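Local coordinates for uncharacterized protein (Legionella pneumophila subsp. pneumophila, PDB 5T2X) that is of unknown function, an all-helical protein of the DUF5630 family whose biochemical role in this bacterium has not been established, at residues T71-F76 and Q93-I98; E79-E84 and A216-Y221; H130-Y135 and Q166-P171. One frame throughout, in Å; residues are numbered along the deposited sequence.

Interaction 1 (T71-F76 and Q93-I98); sequences THLQNF and QLVKGI
Leu73 and Val95 mark the closest backbone approach between two helical segments, 71-76 and 93-98, whose axes pass 9.6 Å apart and cross at 46°, with the CA atoms of these two residues separated by 5.8 Å. At that point the CB of Leu73 rests against CG2 of Val95 (3.7 Å), the methyl that lies beside the backbone N of its own residue. The other branch, CG1, stands anti to that N and faces segment 71-76 on both sides of Leu73 in sequence, meeting the CB of His72, the residue before it, and the edge of the Phe76 ring, three residues on. The face of that ring is taken by Ile98. Its CG2 methyl sits 3.9 Å from the ring centroid and only 1° off the normal, a CH-pi contact so well centred that all six ring carbons are about equally far from the methyl. One valine methyl at the rim and one isoleucine methyl over the middle thus hold Phe76 from two directions.

This is apolar helix-helix packing in an all-helical fold, joining the end of helix 66-76 to the early turns of helix 91-111, with no hydrogen bond passing between the two segments. Leu43 of helix 43-52 touches His72, Phe76 and Val95, while Phe83 from the connecting loop meets both Phe76 and Ile98.

Leu73 reaches further than its CB. With CG anti to the backbone N (chi1 180°), its two methyls extend toward helix 91-111, and both touch CD2 of Leu94, CD1 at 3.8 Å. The same CD1 lies 3.9 Å from CD1 of Ile98. Leu73 crosses Leu94 and Ile98 at about a right angle, placing branched ends between the side chains one turn apart on the partner helix.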
loop_
_atom_site.group_PDB
_atom_site.type_symbol
_atom_site.label_atom_id
_atom_site.label_comp_id
_atom_site.label_asym_id
_atom_site.label_seq_id
_atom_site.Cartn_x
_atom_site.Cartn_y
_atom_site.Cartn_z
ATOM N N THR A 71 13.496 -11.374 8.585
ATOM C CA THR A 71 13.851 -12.683 8.050
ATOM C C THR A 71 12.817 -13.157 7.038
ATOM O O THR A 71 13.170 -13.655 5.963
ATOM C CB THR A 71 13.995 -13.694 9.189
ATOM O OG1 THR A 71 15.059 -13.285 10.059
ATOM C CG2 THR A 71 14.297 -15.082 8.641
ATOM N N HIS A 72 11.530 -12.993 7.358
ATOM C CA HIS A 72 10.484 -13.355 6.408
ATOM C C HIS A 72 10.467 -12.409 5.215
ATOM O O HIS A 72 10.207 -12.833 4.084
ATOM C CB HIS A 72 9.124 -13.371 7.104
ATOM C CG HIS A 72 8.964 -14.484 8.090
ATOM N ND1 HIS A 72 8.865 -15.805 7.711
ATOM C CD2 HIS A 72 8.883 -14.475 9.442
ATOM C CE1 HIS A 72 8.732 -16.561 8.786
ATOM N NE2 HIS A 72 8.740 -15.778 9.850
ATOM N N LEU A 73 10.737 -11.120 5.447
ATOM C CA LEU A 73 10.798 -10.172 4.339
ATOM C C LEU A 73 11.916 -10.533 3.371
ATOM O O LEU A 73 11.738 -10.460 2.148
ATOM C CB LEU A 73 10.991 -8.750 4.868
ATOM C CG LEU A 73 11.075 -7.651 3.805
ATOM C CD1 LEU A 73 9.743 -7.503 3.083
ATOM C CD2 LEU A 73 11.501 -6.331 4.421
ATOM N N GLN A 74 13.076 -10.927 3.899
ATOM C CA GLN A 74 14.194 -11.305 3.044
ATOM C C GLN A 74 13.951 -12.623 2.319
ATOM O O GLN A 74 14.618 -12.893 1.316
ATOM C CB GLN A 74 15.478 -11.376 3.872
ATOM C CG GLN A 74 15.968 -10.012 4.343
ATOM C CD GLN A 74 17.045 -10.104 5.405
ATOM O OE1 GLN A 74 17.192 -11.129 6.072
ATOM N NE2 GLN A 74 17.806 -9.028 5.569
ATOM N N ASN A 75 13.013 -13.442 2.798
ATOM C CA ASN A 75 12.657 -14.655 2.069
ATOM C C ASN A 75 11.822 -14.344 0.832
ATOM O O ASN A 75 11.819 -15.130 -0.122
ATOM C CB ASN A 75 11.907 -15.625 2.982
ATOM C CG ASN A 75 12.829 -16.345 3.948
ATOM O OD1 ASN A 75 12.593 -16.361 5.157
ATOM N ND2 ASN A 75 13.887 -16.946 3.417
ATOM N N PHE A 76 11.108 -13.215 0.830
ATOM C CA PHE A 76 10.353 -12.816 -0.352
ATOM C C PHE A 76 11.251 -12.282 -1.460
ATOM O O PHE A 76 10.823 -12.235 -2.618
ATOM C CB PHE A 76 9.309 -11.755 0.008
ATOM C CG PHE A 76 8.127 -12.293 0.760
ATOM C CD1 PHE A 76 7.271 -13.206 0.169
ATOM C CD2 PHE A 76 7.859 -11.868 2.051
ATOM C CE1 PHE A 76 6.177 -13.699 0.856
ATOM C CE2 PHE A 76 6.767 -12.356 2.743
ATOM C CZ PHE A 76 5.925 -13.272 2.145
ATOM N N GLN A 93 3.856 -4.803 9.263
ATOM C CA GLN A 93 2.825 -4.391 8.317
ATOM C C GLN A 93 3.255 -4.672 6.885
ATOM O O GLN A 93 2.434 -5.065 6.046
ATOM C CB GLN A 93 2.510 -2.908 8.500
ATOM C CG GLN A 93 1.867 -2.578 9.833
ATOM C CD GLN A 93 1.641 -1.093 10.013
ATOM O OE1 GLN A 93 2.535 -0.284 9.770
ATOM N NE2 GLN A 93 0.437 -0.725 10.434
ATOM N N LEU A 94 4.542 -4.484 6.586
ATOM C CA LEU A 94 5.035 -4.768 5.244
ATOM C C LEU A 94 4.970 -6.259 4.937
ATOM O O LEU A 94 4.531 -6.654 3.851
ATOM C CB LEU A 94 6.464 -4.247 5.094
ATOM C CG LEU A 94 7.147 -4.502 3.751
ATOM C CD1 LEU A 94 6.372 -3.850 2.617
ATOM C CD2 LEU A 94 8.583 -4.003 3.781
ATOM N N VAL A 95 5.389 -7.100 5.884
ATOM C CA VAL A 95 5.422 -8.540 5.646
ATOM C C VAL A 95 4.009 -9.109 5.597
ATOM O O VAL A 95 3.670 -9.896 4.704
ATOM C CB VAL A 95 6.277 -9.241 6.716
ATOM C CG1 VAL A 95 6.146 -10.749 6.595
ATOM C CG2 VAL A 95 7.731 -8.822 6.584
ATOM N N LYS A 96 3.163 -8.728 6.558
ATOM C CA LYS A 96 1.783 -9.204 6.550
ATOM C C LYS A 96 1.050 -8.737 5.300
ATOM O O LYS A 96 0.274 -9.496 4.706
ATOM C CB LYS A 96 1.046 -8.729 7.802
ATOM C CG LYS A 96 1.551 -9.319 9.104
ATOM C CD LYS A 96 0.788 -8.721 10.274
ATOM C CE LYS A 96 1.348 -9.177 11.607
ATOM N NZ LYS A 96 0.663 -8.489 12.737
ATOM N N GLY A 97 1.282 -7.490 4.885
ATOM C CA GLY A 97 0.633 -6.987 3.686
ATOM C C GLY A 97 1.041 -7.748 2.440
ATOM O O GLY A 97 0.207 -8.040 1.579
ATOM N N ILE A 98 2.328 -8.082 2.328
ATOM C CA ILE A 98 2.795 -8.868 1.190
ATOM C C ILE A 98 2.225 -10.279 1.247
ATOM O O ILE A 98 1.797 -10.832 0.226
ATOM C CB ILE A 98 4.333 -8.881 1.148
ATOM C CG1 ILE A 98 4.872 -7.487 0.828
ATOM C CG2 ILE A 98 4.839 -9.899 0.135
ATOM C CD1 ILE A 98 6.363 -7.352 1.056
#

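Interaction 2 (E79-E84 and A216-Y221); sequences EHFSFE and AINNAY
Two adjacent asparagines, Asn218 and Asn219, bind the backbone of the irregular segment 79-84. Asn219 engages Glu84 through both ends of its amide: OD1 accepts from Glu84 N at 3.0 Å, and ND2 donates to Glu84 O at 2.7 Å. The latter bond lies in the carbonyl plane and uses a lone pair, with an N-H...O angle of 152°. One residue back, Asn218 carries its CG opposite the backbone N, from where ND2 donates to Ser82 O (3.0 Å), and its amide plane contains this acceptor to within 12°.

Asn218 ND2 also donates to Asn219 OD1 at 2.9 Å, so that nitrogen serves two acceptors and that oxygen receives from two donors. At the other end of the Asn218 amide, a water donates to OD1 and accepts from Ser82 N.

The Glu84 carboxylate stacks on the Asn218 amide, their planes 23° apart, with OE2 3.5 Å from Asn218 CG; its OE1 is hydrogen-bonded to Ser215. CE1 of Phe81 approaches Asn218 O at 3.4 Å, while the Phe83 ring turns its edge to CG of Asn219. Phe81 CE2 in turn sits 3.5 Å above the centre of the Phe83 ring.

Here the last turn of helix 211-220 meets the loop that connects helices 66-76 and 91-111. The asparagines supply partners for its peptide groups at residues 82 and 84. With Asn219 held at both amide atoms by the protein and Asn218 OD1 through a water, the rotation of both amides is probably restricted, which would help to set the path of the loop here.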
loop_
_atom_site.group_PDB
_atom_site.type_symbol
_atom_site.label_atom_id
_atom_site.label_comp_id
_atom_site.label_asym_id
_atom_site.label_seq_id
_atom_site.Cartn_x
_atom_site.Cartn_y
_atom_site.Cartn_z
ATOM N N GLU A 79 15.985 -12.810 -7.203
ATOM C CA GLU A 79 17.345 -12.585 -7.683
ATOM C C GLU A 79 17.547 -11.136 -8.104
ATOM O O GLU A 79 18.508 -10.484 -7.681
ATOM C CB GLU A 79 17.655 -13.537 -8.840
ATOM C CG GLU A 79 19.139 -13.667 -9.157
ATOM C CD GLU A 79 19.403 -14.588 -10.333
ATOM O OE1 GLU A 79 18.714 -14.450 -11.364
ATOM O OE2 GLU A 79 20.296 -15.455 -10.226
ATOM N N HIS A 80 16.646 -10.610 -8.935
ATOM C CA HIS A 80 16.756 -9.251 -9.452
ATOM C C HIS A 80 15.688 -8.327 -8.875
ATOM O O HIS A 80 15.300 -7.346 -9.513
ATOM C CB HIS A 80 16.697 -9.255 -10.979
ATOM C CG HIS A 80 17.922 -9.818 -11.628
ATOM N ND1 HIS A 80 18.083 -11.164 -11.874
ATOM C CD2 HIS A 80 19.052 -9.217 -12.074
ATOM C CE1 HIS A 80 19.255 -11.368 -12.449
ATOM N NE2 HIS A 80 19.863 -10.204 -12.580
ATOM N N PHE A 81 15.208 -8.627 -7.669
ATOM C CA PHE A 81 14.296 -7.737 -6.965
ATOM C C PHE A 81 14.330 -8.063 -5.480
ATOM O O PHE A 81 14.305 -9.235 -5.094
ATOM C CB PHE A 81 12.860 -7.849 -7.488
ATOM C CG PHE A 81 11.848 -7.177 -6.605
ATOM C CD1 PHE A 81 11.862 -5.801 -6.436
ATOM C CD2 PHE A 81 10.889 -7.919 -5.935
ATOM C CE1 PHE A 81 10.937 -5.179 -5.619
ATOM C CE2 PHE A 81 9.961 -7.302 -5.118
ATOM C CZ PHE A 81 9.985 -5.930 -4.960
ATOM N N SER A 82 14.382 -7.019 -4.657
ATOM C CA SER A 82 14.361 -7.162 -3.208
ATOM C C SER A 82 13.483 -6.071 -2.620
ATOM O O SER A 82 13.593 -4.905 -3.011
ATOM C CB SER A 82 15.775 -7.085 -2.620
ATOM O OG SER A 82 16.587 -8.143 -3.102
ATOM N N PHE A 83 12.610 -6.452 -1.691
ATOM C CA PHE A 83 11.764 -5.476 -1.021
ATOM C C PHE A 83 12.601 -4.563 -0.134
ATOM O O PHE A 83 13.624 -4.966 0.425
ATOM C CB PHE A 83 10.692 -6.175 -0.182
ATOM C CG PHE A 83 9.634 -6.864 -0.996
ATOM C CD1 PHE A 83 9.728 -8.215 -1.281
ATOM C CD2 PHE A 83 8.544 -6.157 -1.475
ATOM C CE1 PHE A 83 8.753 -8.850 -2.028
ATOM C CE2 PHE A 83 7.567 -6.785 -2.224
ATOM C CZ PHE A 83 7.672 -8.134 -2.500
ATOM N N GLU A 84 12.155 -3.317 -0.012
ATOM C CA GLU A 84 12.819 -2.326 0.819
ATOM C C GLU A 84 11.830 -1.772 1.836
ATOM O O GLU A 84 10.625 -1.699 1.580
ATOM C CB GLU A 84 13.402 -1.186 -0.028
ATOM C CG GLU A 84 14.375 -1.651 -1.102
ATOM C CD GLU A 84 14.979 -0.500 -1.887
ATOM O OE1 GLU A 84 14.835 0.662 -1.451
ATOM O OE2 GLU A 84 15.597 -0.759 -2.941
ATOM N N ALA A 216 9.747 3.203 -2.038
ATOM C CA ALA A 216 8.360 2.917 -2.391
ATOM C C ALA A 216 8.221 2.639 -3.882
ATOM O O ALA A 216 7.462 1.750 -4.285
ATOM C CB ALA A 216 7.460 4.079 -1.973
ATOM N N ILE A 217 8.949 3.388 -4.714
ATOM C CA ILE A 217 8.929 3.134 -6.153
ATOM C C ILE A 217 9.512 1.761 -6.454
ATOM O O ILE A 217 9.053 1.059 -7.365
ATOM C CB ILE A 217 9.682 4.251 -6.902
ATOM C CG1 ILE A 217 9.002 5.601 -6.667
ATOM C CG2 ILE A 217 9.754 3.944 -8.391
ATOM C CD1 ILE A 217 9.748 6.773 -7.268
ATOM N N ASN A 218 10.527 1.351 -5.689
ATOM C CA ASN A 218 11.101 0.021 -5.863
ATOM C C ASN A 218 10.071 -1.064 -5.570
ATOM O O ASN A 218 9.882 -1.989 -6.369
ATOM C CB ASN A 218 12.327 -0.134 -4.961
ATOM C CG ASN A 218 12.867 -1.548 -4.950
ATOM O OD1 ASN A 218 13.651 -1.933 -5.816
ATOM N ND2 ASN A 218 12.452 -2.332 -3.961
ATOM N N ASN A 219 9.384 -0.961 -4.429
ATOM C CA ASN A 219 8.426 -1.993 -4.043
ATOM C C ASN A 219 7.200 -1.990 -4.947
ATOM O O ASN A 219 6.729 -3.054 -5.365
ATOM C CB ASN A 219 8.003 -1.802 -2.586
ATOM C CG ASN A 219 9.141 -2.026 -1.614
ATOM O OD1 ASN A 219 10.303 -2.110 -2.007
ATOM N ND2 ASN A 219 8.809 -2.120 -0.331
ATOM N N ALA A 220 6.669 -0.804 -5.261
ATOM C CA ALA A 220 5.386 -0.725 -5.952
ATOM C C ALA A 220 5.466 -1.303 -7.358
ATOM O O ALA A 220 4.523 -1.955 -7.823
ATOM C CB ALA A 220 4.905 0.722 -5.998
ATOM N N TYR A 221 6.578 -1.076 -8.054
ATOM C CA TYR A 221 6.728 -1.520 -9.432
ATOM C C TYR A 221 7.734 -2.654 -9.572
ATOM O O TYR A 221 8.166 -2.952 -10.691
ATOM C CB TYR A 221 7.117 -0.335 -10.319
ATOM C CG TYR A 221 6.261 0.883 -10.056
ATOM C CD1 TYR A 221 4.884 0.838 -10.231
ATOM C CD2 TYR A 221 6.826 2.073 -9.615
ATOM C CE1 TYR A 221 4.093 1.944 -9.982
ATOM C CE2 TYR A 221 6.043 3.186 -9.365
ATOM C CZ TYR A 221 4.678 3.116 -9.550
ATOM O OH TYR A 221 3.893 4.219 -9.302
HETATM O O HOH W 1 15.139 -4.600 -6.216
#

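Interaction 3 (H130-Y135 and Q166-P171); sequences HCFYAY and QYHWTP
A histidine side chain, His168, binds the peptide oxygen of another histidine, His130, at a point where the chain turns from one helix into the next. NE2 of His168 donates to His130 O at 2.7 Å, with the acceptor nearly in the imidazole plane. The CB of Phe132 lies over a face of the same imidazole, 3.4 Å from its centroid and 3° off the normal, and the edge of the Phe132 ring points toward this face in a T-shaped arrangement. Tyr86 OH is hydrogen-bonded to ND1, the other ring nitrogen of His168.

His130, with positive phi, is the C' residue of the Schellman motif that ends helix 117-128, and Cys131 is the N-cap of helix 132-147. The partner segment is likewise a junction, between helices 153-167 and 169-185, so the contact joins two interhelical corners of this all-helical fold.

The His130 ring forms an offset stack with Tyr167, centroids 4.1 Å apart and planes at 25°, in which the tyrosine OH lies over the rim of the imidazole. His130 ND1 and Tyr135 OH share a hydrogen bond (2.7 Å), which probably steadies the imidazole's rotation. The first torsion of Phe132 (chi1 173°) swings CG away from the backbone N, which carries the ring past His168 to Pro171, where Phe132 CE1 comes within 3.3 Å of Pro171 O and CZ packs on Pro171 CB.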
loop_
_atom_site.group_PDB
_atom_site.type_symbol
_atom_site.label_atom_id
_atom_site.label_comp_id
_atom_site.label_asym_id
_atom_site.label_seq_id
_atom_site.Cartn_x
_atom_site.Cartn_y
_atom_site.Cartn_z
ATOM N N HIS A 130 -2.194 -1.972 5.224
ATOM C CA HIS A 130 -1.846 -0.813 4.399
ATOM C C HIS A 130 -0.876 -1.184 3.280
ATOM O O HIS A 130 0.004 -0.404 2.911
ATOM C CB HIS A 130 -1.286 0.324 5.255
ATOM C CG HIS A 130 -2.157 0.683 6.417
ATOM N ND1 HIS A 130 -3.443 1.155 6.264
ATOM C CD2 HIS A 130 -1.931 0.631 7.751
ATOM C CE1 HIS A 130 -3.971 1.380 7.454
ATOM N NE2 HIS A 130 -3.075 1.070 8.373
ATOM N N CYS A 131 -1.047 -2.381 2.724
ATOM C CA CYS A 131 -0.220 -2.810 1.604
ATOM C C CYS A 131 -0.614 -2.054 0.341
ATOM O O CYS A 131 -1.800 -1.953 0.011
ATOM C CB CYS A 131 -0.365 -4.315 1.389
ATOM S SG CYS A 131 0.588 -4.966 0.002
ATOM N N PHE A 132 0.387 -1.520 -0.367
ATOM C CA PHE A 132 0.108 -0.758 -1.581
ATOM C C PHE A 132 -0.537 -1.632 -2.648
ATOM O O PHE A 132 -1.424 -1.176 -3.379
ATOM C CB PHE A 132 1.391 -0.126 -2.122
ATOM C CG PHE A 132 1.218 0.538 -3.463
ATOM C CD1 PHE A 132 0.758 1.841 -3.553
ATOM C CD2 PHE A 132 1.508 -0.147 -4.635
ATOM C CE1 PHE A 132 0.594 2.451 -4.783
ATOM C CE2 PHE A 132 1.342 0.456 -5.867
ATOM C CZ PHE A 132 0.887 1.758 -5.941
ATOM N N TYR A 133 -0.090 -2.885 -2.766
ATOM C CA TYR A 133 -0.670 -3.789 -3.753
ATOM C C TYR A 133 -2.159 -3.987 -3.505
ATOM O O TYR A 133 -2.951 -4.058 -4.452
ATOM C CB TYR A 133 0.057 -5.135 -3.725
ATOM C CG TYR A 133 1.561 -5.045 -3.850
ATOM C CD1 TYR A 133 2.155 -4.193 -4.771
ATOM C CD2 TYR A 133 2.389 -5.813 -3.041
ATOM C CE1 TYR A 133 3.531 -4.112 -4.885
ATOM C CE2 TYR A 133 3.762 -5.738 -3.146
ATOM C CZ TYR A 133 4.328 -4.887 -4.069
ATOM O OH TYR A 133 5.699 -4.813 -4.173
ATOM N N ALA A 134 -2.558 -4.073 -2.235
ATOM C CA ALA A 134 -3.965 -4.267 -1.908
ATOM C C ALA A 134 -4.781 -3.024 -2.233
ATOM O O ALA A 134 -5.856 -3.116 -2.837
ATOM C CB ALA A 134 -4.115 -4.639 -0.434
ATOM N N TYR A 135 -4.288 -1.848 -1.831
ATOM C CA TYR A 135 -4.986 -0.606 -2.150
ATOM C C TYR A 135 -5.116 -0.420 -3.657
ATOM O O TYR A 135 -6.159 0.029 -4.147
ATOM C CB TYR A 135 -4.256 0.583 -1.526
ATOM C CG TYR A 135 -4.476 0.732 -0.036
ATOM C CD1 TYR A 135 -5.711 0.454 0.533
ATOM C CD2 TYR A 135 -3.446 1.148 0.800
ATOM C CE1 TYR A 135 -5.919 0.590 1.896
ATOM C CE2 TYR A 135 -3.644 1.287 2.164
ATOM C CZ TYR A 135 -4.882 1.005 2.706
ATOM O OH TYR A 135 -5.086 1.141 4.061
ATOM N N GLN A 166 -1.237 7.932 2.063
ATOM C CA GLN A 166 -0.815 8.087 3.449
ATOM C C GLN A 166 0.455 7.310 3.764
ATOM O O GLN A 166 1.159 7.659 4.716
ATOM C CB GLN A 166 -1.924 7.638 4.402
ATOM C CG GLN A 166 -3.183 8.478 4.361
ATOM C CD GLN A 166 -4.162 8.099 5.456
ATOM O OE1 GLN A 166 -3.781 7.508 6.466
ATOM N NE2 GLN A 166 -5.433 8.433 5.260
ATOM N N TYR A 167 0.766 6.267 2.993
ATOM C CA TYR A 167 1.847 5.365 3.357
ATOM C C TYR A 167 2.851 5.081 2.249
ATOM O O TYR A 167 3.911 4.522 2.548
ATOM C CB TYR A 167 1.280 4.020 3.842
ATOM C CG TYR A 167 0.197 4.133 4.894
ATOM C CD1 TYR A 167 0.515 4.353 6.228
ATOM C CD2 TYR A 167 -1.143 4.001 4.556
ATOM C CE1 TYR A 167 -0.474 4.451 7.194
ATOM C CE2 TYR A 167 -2.139 4.097 5.513
ATOM C CZ TYR A 167 -1.797 4.321 6.830
ATOM O OH TYR A 167 -2.783 4.416 7.787
ATOM N N HIS A 168 2.572 5.441 0.992
ATOM C CA HIS A 168 3.394 4.937 -0.104
ATOM C C HIS A 168 3.919 6.033 -1.025
ATOM O O HIS A 168 4.252 5.748 -2.179
ATOM C CB HIS A 168 2.619 3.883 -0.894
ATOM C CG HIS A 168 2.231 2.698 -0.066
ATOM N ND1 HIS A 168 3.151 1.781 0.394
ATOM C CD2 HIS A 168 1.029 2.299 0.415
ATOM C CE1 HIS A 168 2.532 0.859 1.109
ATOM N NE2 HIS A 168 1.243 1.150 1.137
ATOM N N TRP A 169 4.004 7.271 -0.541
ATOM C CA TRP A 169 4.844 8.325 -1.136
ATOM C C TRP A 169 4.469 8.524 -2.605
ATOM O O TRP A 169 3.280 8.723 -2.906
ATOM C CB TRP A 169 6.301 7.958 -0.881
ATOM C CG TRP A 169 6.701 8.032 0.558
ATOM C CD1 TRP A 169 6.497 7.084 1.516
ATOM C CD2 TRP A 169 7.383 9.114 1.202
ATOM N NE1 TRP A 169 7.005 7.509 2.719
ATOM C CE2 TRP A 169 7.555 8.753 2.553
ATOM C CE3 TRP A 169 7.863 10.353 0.768
ATOM C CZ2 TRP A 169 8.188 9.586 3.473
ATOM C CZ3 TRP A 169 8.489 11.180 1.683
ATOM C CH2 TRP A 169 8.646 10.793 3.020
ATOM N N THR A 170 5.428 8.476 -3.538
ATOM C CA THR A 170 5.126 8.802 -4.933
ATOM C C THR A 170 4.204 7.782 -5.590
ATOM O O THR A 170 3.228 8.199 -6.239
ATOM C CB THR A 170 6.433 8.980 -5.716
ATOM O OG1 THR A 170 7.077 10.192 -5.306
ATOM C CG2 THR A 170 6.169 9.022 -7.215
ATOM N N PRO A 171 4.437 6.465 -5.490
ATOM C CA PRO A 171 3.476 5.526 -6.093
ATOM C C PRO A 171 2.072 5.654 -5.530
ATOM O O PRO A 171 1.101 5.388 -6.251
ATOM C CB PRO A 171 4.087 4.154 -5.782
ATOM C CG PRO A 171 5.536 4.418 -5.650
ATOM C CD PRO A 171 5.629 5.756 -4.986
#

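Interaction 3 lies near the centre of the chain and is buried, whereas interactions 1 and 2 are partly buried and farther out. The chemistry varies with the elements joined: interaction 1 pairs two helices through aliphatic and aromatic carbon alone, interaction 2 fixes a loop to a helix end with amide hydrogen bonds, and interaction 3 joins two helix junctions by stacked rings and one imidazole-to-carbonyl hydrogen bond. Phe83 belongs to interaction 2 yet packs on interaction 1, Leu73 among others, and on Tyr133 of interaction 3. Ala220 and Tyr221 of interaction 2 touch Pro171 of interaction 3, and Cys131 SG of interaction 3 packs against Gly97 O, where helix 91-111 runs beside it.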